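Local structure of tRNA (cytosine(72)-C(5))-methyltransferase (Pyrococcus horikoshii, 5ZVE) at residues Lys211-Ala216 / Lys243-Lys248; His35-Val40 / Pro185-Ala190; Asp123-Arg128 / Leu154-Thr159. The protein methylates the C5 position of cytosine 72 in several tRNAs, using S-adenosyl-L-methionine as the methyl donor. One frame throughout, in Å; residues are numbered along the deposited sequence.

Contact 1: residues Lys211-Ala216 / Lys243-Lys248. With SAH (S-adenosyl-L-homocysteine), chain C.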
loop_
_atom_site.group_PDB
_atom_site.type_symbol
_atom_site.label_atom_id
_atom_site.label_comp_id
_atom_site.label_asym_id
_atom_site.label_seq_id
_atom_site.Cartn_x
_atom_site.Cartn_y
_atom_site.Cartn_z
ATOM N N LYS A 211 -0.540 -0.481 -9.899
ATOM C CA LYS A 211 -1.785 -0.275 -10.622
ATOM C C LYS A 211 -1.547 -0.248 -12.124
ATOM O O LYS A 211 -2.431 -0.602 -12.900
ATOM C CB LYS A 211 -2.479 1.006 -10.156
ATOM C CG LYS A 211 -2.955 0.946 -8.709
ATOM C CD LYS A 211 -3.451 2.296 -8.221
ATOM C CE LYS A 211 -3.930 2.206 -6.786
ATOM N NZ LYS A 211 -2.800 1.974 -5.844
ATOM N N THR A 212 -0.359 0.174 -12.540
ATOM C CA THR A 212 -0.059 0.198 -13.967
ATOM C C THR A 212 -0.065 -1.208 -14.568
ATOM O O THR A 212 -0.675 -1.447 -15.612
ATOM C CB THR A 212 1.296 0.852 -14.250
ATOM O OG1 THR A 212 1.310 2.173 -13.697
ATOM C CG2 THR A 212 1.540 0.933 -15.748
ATOM N N THR A 213 0.602 -2.138 -13.896
ATOM C CA THR A 213 0.715 -3.500 -14.404
ATOM C C THR A 213 -0.620 -4.238 -14.319
ATOM O O THR A 213 -0.893 -5.133 -15.115
ATOM C CB THR A 213 1.811 -4.290 -13.656
ATOM O OG1 THR A 213 1.613 -4.191 -12.239
ATOM C CG2 THR A 213 3.185 -3.732 -14.004
ATOM N N HIS A 214 -1.453 -3.854 -13.358
ATOM C CA HIS A 214 -2.802 -4.399 -13.261
ATOM C C HIS A 214 -3.631 -3.997 -14.484
ATOM O O HIS A 214 -4.345 -4.819 -15.057
ATOM C CB HIS A 214 -3.473 -3.933 -11.966
ATOM C CG HIS A 214 -4.767 -4.622 -11.666
ATOM N ND1 HIS A 214 -5.552 -4.291 -10.585
ATOM C CD2 HIS A 214 -5.410 -5.631 -12.303
ATOM C CE1 HIS A 214 -6.628 -5.060 -10.570
ATOM N NE2 HIS A 214 -6.564 -5.882 -11.601
ATOM N N ILE A 215 -3.525 -2.731 -14.883
ATOM C CA ILE A 215 -4.171 -2.250 -16.103
ATOM C C ILE A 215 -3.692 -3.050 -17.309
ATOM O O ILE A 215 -4.478 -3.421 -18.187
ATOM C CB ILE A 215 -3.894 -0.752 -16.349
ATOM C CG1 ILE A 215 -4.385 0.089 -15.173
ATOM C CG2 ILE A 215 -4.568 -0.287 -17.630
ATOM C CD1 ILE A 215 -5.884 0.241 -15.107
ATOM N N ALA A 216 -2.393 -3.321 -17.335
ATOM C CA ALA A 216 -1.777 -4.057 -18.432
ATOM C C ALA A 216 -2.360 -5.462 -18.588
ATOM O O ALA A 216 -2.580 -5.918 -19.708
ATOM C CB ALA A 216 -0.272 -4.129 -18.230
ATOM N N LYS A 243 9.326 -6.221 -16.377
ATOM C CA LYS A 243 10.012 -7.359 -16.971
ATOM C C LYS A 243 9.616 -8.680 -16.321
ATOM O O LYS A 243 9.372 -9.672 -17.005
ATOM C CB LYS A 243 11.524 -7.178 -16.860
ATOM C CG LYS A 243 12.313 -8.326 -17.449
ATOM C CD LYS A 243 13.767 -8.269 -17.028
ATOM C CE LYS A 243 14.581 -9.311 -17.770
ATOM N NZ LYS A 243 16.036 -9.207 -17.468
ATOM N N ARG A 244 9.555 -8.679 -14.995
ATOM C CA ARG A 244 9.250 -9.886 -14.240
ATOM C C ARG A 244 7.812 -10.351 -14.480
ATOM O O ARG A 244 7.542 -11.548 -14.589
ATOM C CB ARG A 244 9.496 -9.643 -12.749
ATOM C CG ARG A 244 9.795 -10.904 -11.966
ATOM C CD ARG A 244 9.930 -10.639 -10.475
ATOM N NE ARG A 244 8.682 -10.164 -9.888
ATOM C CZ ARG A 244 8.434 -8.896 -9.584
ATOM N NH1 ARG A 244 9.359 -7.969 -9.795
ATOM N NH2 ARG A 244 7.264 -8.560 -9.058
ATOM N N LEU A 245 6.895 -9.395 -14.565
ATOM C CA LEU A 245 5.485 -9.700 -14.757
ATOM C C LEU A 245 5.150 -9.997 -16.214
ATOM O O LEU A 245 4.050 -10.446 -16.519
ATOM C CB LEU A 245 4.623 -8.540 -14.254
ATOM C CG LEU A 245 4.579 -8.330 -12.741
ATOM C CD1 LEU A 245 3.772 -7.088 -12.410
ATOM C CD2 LEU A 245 3.985 -9.551 -12.053
ATOM N N GLY A 246 6.103 -9.749 -17.108
ATOM C CA GLY A 246 5.882 -9.966 -18.528
ATOM C C GLY A 246 5.000 -8.910 -19.171
ATOM O O GLY A 246 4.280 -9.185 -20.133
ATOM N N VAL A 247 5.058 -7.694 -18.639
ATOM C CA VAL A 247 4.252 -6.595 -19.156
ATOM C C VAL A 247 4.913 -5.967 -20.386
ATOM O O VAL A 247 6.058 -5.530 -20.332
ATOM C CB VAL A 247 4.027 -5.521 -18.078
ATOM C CG1 VAL A 247 3.344 -4.305 -18.672
ATOM C CG2 VAL A 247 3.205 -6.095 -16.930
ATOM N N LYS A 248 4.187 -5.934 -21.497
ATOM C CA LYS A 248 4.719 -5.403 -22.749
ATOM C C LYS A 248 3.893 -4.207 -23.191
ATOM O O LYS A 248 3.953 -3.773 -24.340
ATOM C CB LYS A 248 4.706 -6.483 -23.831
ATOM C CG LYS A 248 5.465 -7.741 -23.449
ATOM C CD LYS A 248 5.382 -8.789 -24.543
ATOM C CE LYS A 248 6.183 -10.029 -24.187
ATOM N NZ LYS A 248 6.243 -10.980 -25.330
HETATM N N SAH C . 0.474 4.131 -8.190
HETATM C CA SAH C . 1.669 3.460 -7.692
HETATM C CB SAH C . 2.161 4.093 -6.390
HETATM C CG SAH C . 2.064 5.619 -6.305
HETATM S SD SAH C . 3.045 6.249 -4.921
HETATM C C SAH C . 1.482 1.949 -7.531
HETATM O O SAH C . 0.365 1.432 -7.563
HETATM O OXT SAH C . 2.447 1.203 -7.369
HETATM C "C5'" SAH C . 3.059 7.953 -5.548
HETATM C "C4'" SAH C . 4.144 8.231 -6.586
HETATM O "O4'" SAH C . 4.054 9.572 -7.025
HETATM C "C3'" SAH C . 5.569 8.052 -6.077
HETATM O "O3'" SAH C . 6.179 6.999 -6.787
HETATM C "C2'" SAH C . 6.292 9.341 -6.417
HETATM O "O2'" SAH C . 7.508 9.064 -7.065
HETATM C "C1'" SAH C . 5.345 10.018 -7.387
HETATM N N9 SAH C . 5.433 11.494 -7.390
HETATM C C8 SAH C . 5.537 12.350 -6.323
HETATM N N7 SAH C . 5.580 13.621 -6.793
HETATM C C5 SAH C . 5.506 13.587 -8.142
HETATM C C6 SAH C . 5.508 14.582 -9.114
HETATM N N6 SAH C . 5.596 15.867 -8.777
HETATM N N1 SAH C . 5.415 14.227 -10.442
HETATM C C2 SAH C . 5.322 12.896 -10.802
HETATM N N3 SAH C . 5.323 11.915 -9.834
HETATM C C4 SAH C . 5.412 12.257 -8.525
#
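T213 meets L245 and V247 in an otherwise apolar contact, and unusually it sets a hydroxyl against a leucine methyl: T213 OG1 lies 3.6 Å from L245 CD1. The hydroxyl nevertheless has polar partners, the carbonyl oxygen of G209 one turn back and NH2 of R39, so this buried oxygen is satisfied. Its first torsion, chi1 51°, puts OG1 between the backbone N and the carbonyl carbon and leaves the methyl to face the other segment, where T213 CG2 packs 3.8 Å from V247 CG2. A threonine suits the place because its two branches serve both needs. The side chain stands at about a right angle to those of L245 and V247. One turn further on, the small A216 lets the chains draw near, its CB resting 3.6 Å from V247 CG1. V247, with CG1 anti to the backbone N, spreads its two methyls so that each takes one partner, CG1 on A216 and CG2 on T213.

V247 owes its position to the end of helix 232-245. G246 has positive phi, 74°, a conformation that glycine adopts readily, and is the C-prime residue of a Schellman motif that turns the chain so that V247 points back to helix 210-218.

At the other end of 211-216, the amide of K211 donates to the carboxylate of S-adenosyl-L-homocysteine, N to O 3.2 Å with an N-H...O angle of 148°. K211 NZ forms a salt bridge with D273 and a hydrogen bond with S186 OG, and lies 3.6 Å from the same ligand O.

The chemistry is thus divided along one helix of this Rossmann-like domain: the N-terminal end, whose dipole and lysine would favour the anionic carboxylate, holds the cofactor product, while the apolar flank packs against L245 and V247.

Contact 2: residues His35-Val40 / Pro185-Ala190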
loop_
_atom_site.group_PDB
_atom_site.type_symbol
_atom_site.label_atom_id
_atom_site.label_comp_id
_atom_site.label_asym_id
_atom_site.label_seq_id
_atom_site.Cartn_x
_atom_site.Cartn_y
_atom_site.Cartn_z
ATOM N N HIS A 35 -6.289 -9.410 6.227
ATOM C CA HIS A 35 -6.283 -10.164 4.978
ATOM C C HIS A 35 -5.208 -9.618 4.046
ATOM O O HIS A 35 -5.313 -8.492 3.544
ATOM C CB HIS A 35 -7.651 -10.116 4.293
ATOM C CG HIS A 35 -8.703 -10.938 4.974
ATOM N ND1 HIS A 35 -9.980 -11.071 4.480
ATOM C CD2 HIS A 35 -8.666 -11.657 6.125
ATOM C CE1 HIS A 35 -10.686 -11.850 5.285
ATOM N NE2 HIS A 35 -9.913 -12.214 6.290
ATOM N N TYR A 36 -4.177 -10.419 3.813
ATOM C CA TYR A 36 -3.038 -9.985 3.015
ATOM C C TYR A 36 -3.223 -10.413 1.566
ATOM O O TYR A 36 -3.127 -11.604 1.240
ATOM C CB TYR A 36 -1.737 -10.553 3.586
ATOM C CG TYR A 36 -0.490 -10.035 2.912
ATOM C CD1 TYR A 36 -0.160 -8.685 2.966
ATOM C CD2 TYR A 36 0.358 -10.890 2.226
ATOM C CE1 TYR A 36 0.983 -8.205 2.355
ATOM C CE2 TYR A 36 1.503 -10.418 1.608
ATOM C CZ TYR A 36 1.809 -9.077 1.677
ATOM O OH TYR A 36 2.947 -8.608 1.065
ATOM N N TYR A 37 -3.487 -9.435 0.701
ATOM C CA TYR A 37 -3.890 -9.708 -0.679
ATOM C C TYR A 37 -2.715 -9.697 -1.659
ATOM O O TYR A 37 -1.722 -8.995 -1.464
ATOM C CB TYR A 37 -4.934 -8.688 -1.139
ATOM C CG TYR A 37 -6.369 -9.062 -0.830
ATOM C CD1 TYR A 37 -6.950 -8.729 0.388
ATOM C CD2 TYR A 37 -7.143 -9.744 -1.760
ATOM C CE1 TYR A 37 -8.264 -9.069 0.672
ATOM C CE2 TYR A 37 -8.458 -10.088 -1.485
ATOM C CZ TYR A 37 -9.012 -9.747 -0.271
ATOM O OH TYR A 37 -10.316 -10.091 0.001
ATOM N N ILE A 38 -2.839 -10.497 -2.709
ATOM C CA ILE A 38 -1.915 -10.458 -3.831
ATOM C C ILE A 38 -2.718 -10.436 -5.118
ATOM O O ILE A 38 -3.864 -10.890 -5.147
ATOM C CB ILE A 38 -0.964 -11.665 -3.848
ATOM C CG1 ILE A 38 -1.760 -12.961 -4.068
ATOM C CG2 ILE A 38 -0.156 -11.724 -2.564
ATOM C CD1 ILE A 38 -0.909 -14.208 -4.151
ATOM N N ARG A 39 -2.131 -9.907 -6.184
ATOM C CA ARG A 39 -2.804 -9.952 -7.472
ATOM C C ARG A 39 -2.268 -11.090 -8.319
ATOM O O ARG A 39 -1.067 -11.210 -8.519
ATOM C CB ARG A 39 -2.653 -8.628 -8.227
ATOM C CG ARG A 39 -3.447 -8.596 -9.531
ATOM C CD ARG A 39 -3.270 -7.298 -10.301
ATOM N NE ARG A 39 -2.003 -7.235 -11.029
ATOM C CZ ARG A 39 -1.020 -6.378 -10.770
ATOM N NH1 ARG A 39 -1.150 -5.481 -9.802
ATOM N NH2 ARG A 39 0.092 -6.410 -11.494
ATOM N N VAL A 40 -3.166 -11.932 -8.810
ATOM C CA VAL A 40 -2.780 -12.954 -9.770
ATOM C C VAL A 40 -2.451 -12.297 -11.101
ATOM O O VAL A 40 -3.283 -11.597 -11.676
ATOM C CB VAL A 40 -3.894 -13.997 -9.982
ATOM C CG1 VAL A 40 -3.430 -15.072 -10.942
ATOM C CG2 VAL A 40 -4.326 -14.592 -8.655
ATOM N N PRO A 185 -8.131 -2.623 -1.879
ATOM C CA PRO A 185 -8.567 -1.337 -2.441
ATOM C C PRO A 185 -7.786 -0.907 -3.692
ATOM O O PRO A 185 -8.392 -0.396 -4.636
ATOM C CB PRO A 185 -8.339 -0.347 -1.292
ATOM C CG PRO A 185 -7.564 -1.079 -0.259
ATOM C CD PRO A 185 -7.844 -2.514 -0.437
ATOM N N SER A 186 -6.475 -1.136 -3.713
ATOM C CA SER A 186 -5.674 -0.774 -4.881
ATOM C C SER A 186 -6.094 -1.550 -6.130
ATOM O O SER A 186 -6.090 -1.005 -7.235
ATOM C CB SER A 186 -4.190 -1.002 -4.605
ATOM O OG SER A 186 -3.682 -0.010 -3.733
ATOM N N MET A 187 -6.463 -2.818 -5.951
ATOM C CA MET A 187 -6.930 -3.641 -7.058
ATOM C C MET A 187 -8.292 -3.183 -7.579
ATOM O O MET A 187 -8.525 -3.148 -8.785
ATOM C CB MET A 187 -6.999 -5.099 -6.630
ATOM C CG MET A 187 -5.651 -5.769 -6.511
ATOM S SD MET A 187 -5.847 -7.554 -6.372
ATOM C CE MET A 187 -6.124 -7.735 -4.612
ATOM N N VAL A 188 -9.190 -2.842 -6.663
ATOM C CA VAL A 188 -10.490 -2.291 -7.028
ATOM C C VAL A 188 -10.318 -1.032 -7.880
ATOM O O VAL A 188 -11.060 -0.811 -8.840
ATOM C CB VAL A 188 -11.335 -1.964 -5.774
ATOM C CG1 VAL A 188 -12.648 -1.323 -6.166
ATOM C CG2 VAL A 188 -11.593 -3.228 -4.963
ATOM N N THR A 189 -9.325 -0.219 -7.531
ATOM C CA THR A 189 -9.050 1.027 -8.246
ATOM C C THR A 189 -8.873 0.810 -9.753
ATOM O O THR A 189 -9.538 1.462 -10.557
ATOM C CB THR A 189 -7.788 1.724 -7.687
ATOM O OG1 THR A 189 -8.000 2.083 -6.315
ATOM C CG2 THR A 189 -7.461 2.974 -8.490
ATOM N N ALA A 190 -7.993 -0.112 -10.132
ATOM C CA ALA A 190 -7.735 -0.383 -11.547
ATOM C C ALA A 190 -8.971 -0.942 -12.249
ATOM O O ALA A 190 -9.236 -0.624 -13.408
ATOM C CB ALA A 190 -6.565 -1.339 -11.700
#
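M187 starts with CG anti to its carbonyl carbon (chi1 -74°), runs on extended through chi2, and then bends at chi3, -85°, which lays its sulfur and methyl along strand 35-40. SD rests 3.8 Å from R39 CB, while CE reaches back to Y37, 3.6 Å from CD2 and 3.8 Å from CB of that tyrosine, meeting the ring obliquely. From CB beside the sulfur, the R39 chain, with CG anti to the backbone N, carries the guanidinium group on to Q182, T213 and Q217, which bind it. Methionine suits the place because its unbranched, flexible chain can span two residues of the same strand face. An alanine here would remove the sulfur and methyl and would probably open a gap between helix 184-193 and the strand face at Y37 and R39.

The strand and helix axes approach to 9.7 Å at 34°. Strand 35-40, of the ferredoxin-like region, runs between 70-74 and 179-181 in an antiparallel sheet; helix 184-193 lies against it, with H214 of helix 210-218 touching both R39 and M187, and F374 of strand 374-381 packing on P185, S186 and T189.

Contact 3: residues Asp123-Arg128 / Leu154-Thr159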
loop_
_atom_site.group_PDB
_atom_site.type_symbol
_atom_site.label_atom_id
_atom_site.label_comp_id
_atom_site.label_asym_id
_atom_site.label_seq_id
_atom_site.Cartn_x
_atom_site.Cartn_y
_atom_site.Cartn_z
ATOM N N ASP A 123 20.706 -17.609 22.544
ATOM C CA ASP A 123 19.930 -16.951 23.592
ATOM C C ASP A 123 18.557 -16.541 23.093
ATOM O O ASP A 123 18.397 -16.132 21.946
ATOM C CB ASP A 123 20.648 -15.714 24.130
ATOM C CG ASP A 123 21.801 -16.058 25.047
ATOM O OD1 ASP A 123 22.011 -17.258 25.336
ATOM O OD2 ASP A 123 22.486 -15.113 25.495
ATOM N N GLU A 124 17.568 -16.654 23.967
ATOM C CA GLU A 124 16.253 -16.115 23.686
ATOM C C GLU A 124 16.265 -14.609 23.956
ATOM O O GLU A 124 16.714 -14.163 25.013
ATOM C CB GLU A 124 15.192 -16.813 24.534
ATOM C CG GLU A 124 13.772 -16.480 24.129
ATOM C CD GLU A 124 12.738 -17.095 25.050
ATOM O OE1 GLU A 124 13.067 -18.080 25.749
ATOM O OE2 GLU A 124 11.595 -16.587 25.077
ATOM N N VAL A 125 15.783 -13.830 22.990
ATOM C CA VAL A 125 15.818 -12.373 23.084
ATOM C C VAL A 125 14.490 -11.751 22.680
ATOM O O VAL A 125 13.685 -12.361 21.970
ATOM C CB VAL A 125 16.935 -11.752 22.200
ATOM C CG1 VAL A 125 18.289 -12.398 22.473
ATOM C CG2 VAL A 125 16.571 -11.845 20.729
ATOM N N GLN A 126 14.267 -10.525 23.137
ATOM C CA GLN A 126 13.100 -9.773 22.718
ATOM C C GLN A 126 13.555 -8.641 21.811
ATOM O O GLN A 126 14.627 -8.069 22.011
ATOM C CB GLN A 126 12.324 -9.236 23.924
ATOM C CG GLN A 126 13.066 -8.180 24.736
ATOM C CD GLN A 126 12.209 -7.605 25.839
ATOM O OE1 GLN A 126 11.200 -6.950 25.578
ATOM N NE2 GLN A 126 12.600 -7.849 27.086
ATOM N N ILE A 127 12.758 -8.355 20.789
ATOM C CA ILE A 127 13.106 -7.328 19.825
ATOM C C ILE A 127 12.181 -6.127 19.966
ATOM O O ILE A 127 10.956 -6.253 19.899
ATOM C CB ILE A 127 13.039 -7.849 18.384
ATOM C CG1 ILE A 127 13.957 -9.063 18.219
ATOM C CG2 ILE A 127 13.414 -6.747 17.399
ATOM C CD1 ILE A 127 13.774 -9.785 16.911
ATOM N N ARG A 128 12.783 -4.963 20.165
ATOM C CA ARG A 128 12.031 -3.724 20.273
ATOM C C ARG A 128 12.487 -2.701 19.246
ATOM O O ARG A 128 13.647 -2.699 18.833
ATOM C CB ARG A 128 12.157 -3.151 21.681
ATOM C CG ARG A 128 11.126 -3.724 22.630
ATOM C CD ARG A 128 11.479 -3.430 24.058
ATOM N NE ARG A 128 10.863 -4.377 24.982
ATOM C CZ ARG A 128 9.675 -4.197 25.545
ATOM N NH1 ARG A 128 8.975 -3.103 25.279
ATOM N NH2 ARG A 128 9.189 -5.103 26.383
ATOM N N LEU A 154 22.080 -13.376 9.386
ATOM C CA LEU A 154 20.946 -13.501 10.296
ATOM C C LEU A 154 21.345 -13.190 11.739
ATOM O O LEU A 154 22.242 -13.824 12.294
ATOM C CB LEU A 154 20.356 -14.909 10.203
ATOM C CG LEU A 154 19.164 -15.252 11.095
ATOM C CD1 LEU A 154 18.020 -14.279 10.867
ATOM C CD2 LEU A 154 18.705 -16.685 10.824
ATOM N N ALA A 155 20.662 -12.226 12.349
ATOM C CA ALA A 155 20.989 -11.797 13.703
ATOM C C ALA A 155 20.059 -12.433 14.732
ATOM O O ALA A 155 20.508 -12.965 15.749
ATOM C CB ALA A 155 20.938 -10.277 13.804
ATOM N N VAL A 156 18.761 -12.363 14.480
ATOM C CA VAL A 156 17.794 -13.027 15.342
ATOM C C VAL A 156 16.806 -13.810 14.497
ATOM O O VAL A 156 16.155 -13.258 13.613
ATOM C CB VAL A 156 17.019 -12.033 16.231
ATOM C CG1 VAL A 156 16.029 -12.777 17.116
ATOM C CG2 VAL A 156 17.973 -11.203 17.077
ATOM N N GLU A 157 16.698 -15.105 14.771
ATOM C CA GLU A 157 15.634 -15.899 14.188
ATOM C C GLU A 157 14.364 -15.611 14.964
ATOM O O GLU A 157 14.253 -15.965 16.139
ATOM C CB GLU A 157 15.979 -17.392 14.222
ATOM C CG GLU A 157 14.890 -18.297 13.679
ATOM C CD GLU A 157 15.241 -19.769 13.815
ATOM O OE1 GLU A 157 16.378 -20.079 14.228
ATOM O OE2 GLU A 157 14.385 -20.615 13.498
ATOM N N VAL A 158 13.414 -14.948 14.311
ATOM C CA VAL A 158 12.189 -14.524 14.976
ATOM C C VAL A 158 11.179 -15.668 14.957
ATOM O O VAL A 158 10.551 -15.949 13.939
ATOM C CB VAL A 158 11.594 -13.257 14.314
ATOM C CG1 VAL A 158 10.340 -12.803 15.038
ATOM C CG2 VAL A 158 12.621 -12.138 14.312
ATOM N N THR A 159 11.044 -16.329 16.100
ATOM C CA THR A 159 10.175 -17.482 16.252
ATOM C C THR A 159 8.828 -17.082 16.831
ATOM O O THR A 159 7.877 -17.860 16.811
ATOM C CB THR A 159 10.817 -18.531 17.163
ATOM O OG1 THR A 159 11.128 -17.923 18.423
ATOM C CG2 THR A 159 12.094 -19.061 16.538
#
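V156 turns CG1 to both V125 and I127, and CG2 to V125; these two partners lie two residues apart on one face of strand 124-128. V125 CG2 is the first bump: it sits 3.8 Å from V156 CG1 and 4.0 Å from V156 CG2, nestling against the fork of the valine. I127 supplies the second and longer one. With CG1 anti to the carbonyl carbon (chi1 -57°) and chi2 extended at 170°, its CD1 is pushed out into the groove between two valines, 3.8 Å from V156 CG1 and 3.7 Å from V158 CG2. I127 and V156 reach toward each other tip to tip, whereas V158 is met obliquely.

Short, beta-branched valines keep a broad, stiff surface, and the isoleucine has the extra carbon needed to reach across. The strands cross at -93° with their axes 8.6 Å apart, and no hydrogen bond passes between them; side chains make this nearly orthogonal packing, consistent with the small barrel-like fold of PUA domains.

Strand 134-140 of the mixed sheet pairs with both. L107 of strand 107-108 touches I127 and V156, opposite a classic beta bulge at A155 and V156.

How the contacts relate
Contacts 1 and 2 form one continuous region, their centres 14 Å apart. R39 NH2 of contact 2 lies 2.8 Å from T213 OG1 of contact 1, and S186 OG lies 3.0 Å from K211 NZ, both probable hydrogen bonds. The ferredoxin-like strand and helix 184-193 are thereby tied to the helix that binds the cofactor product; the R39 side chain comes within about 7 Å of S-adenosyl-L-homocysteine. Contact 3 stands apart in the PUA domain, its centre about 37 Å from that of contact 1 and 32 Å from that of contact 2. In sequence it is nested inside the loop that contact 2 closes, before contact 1 begins.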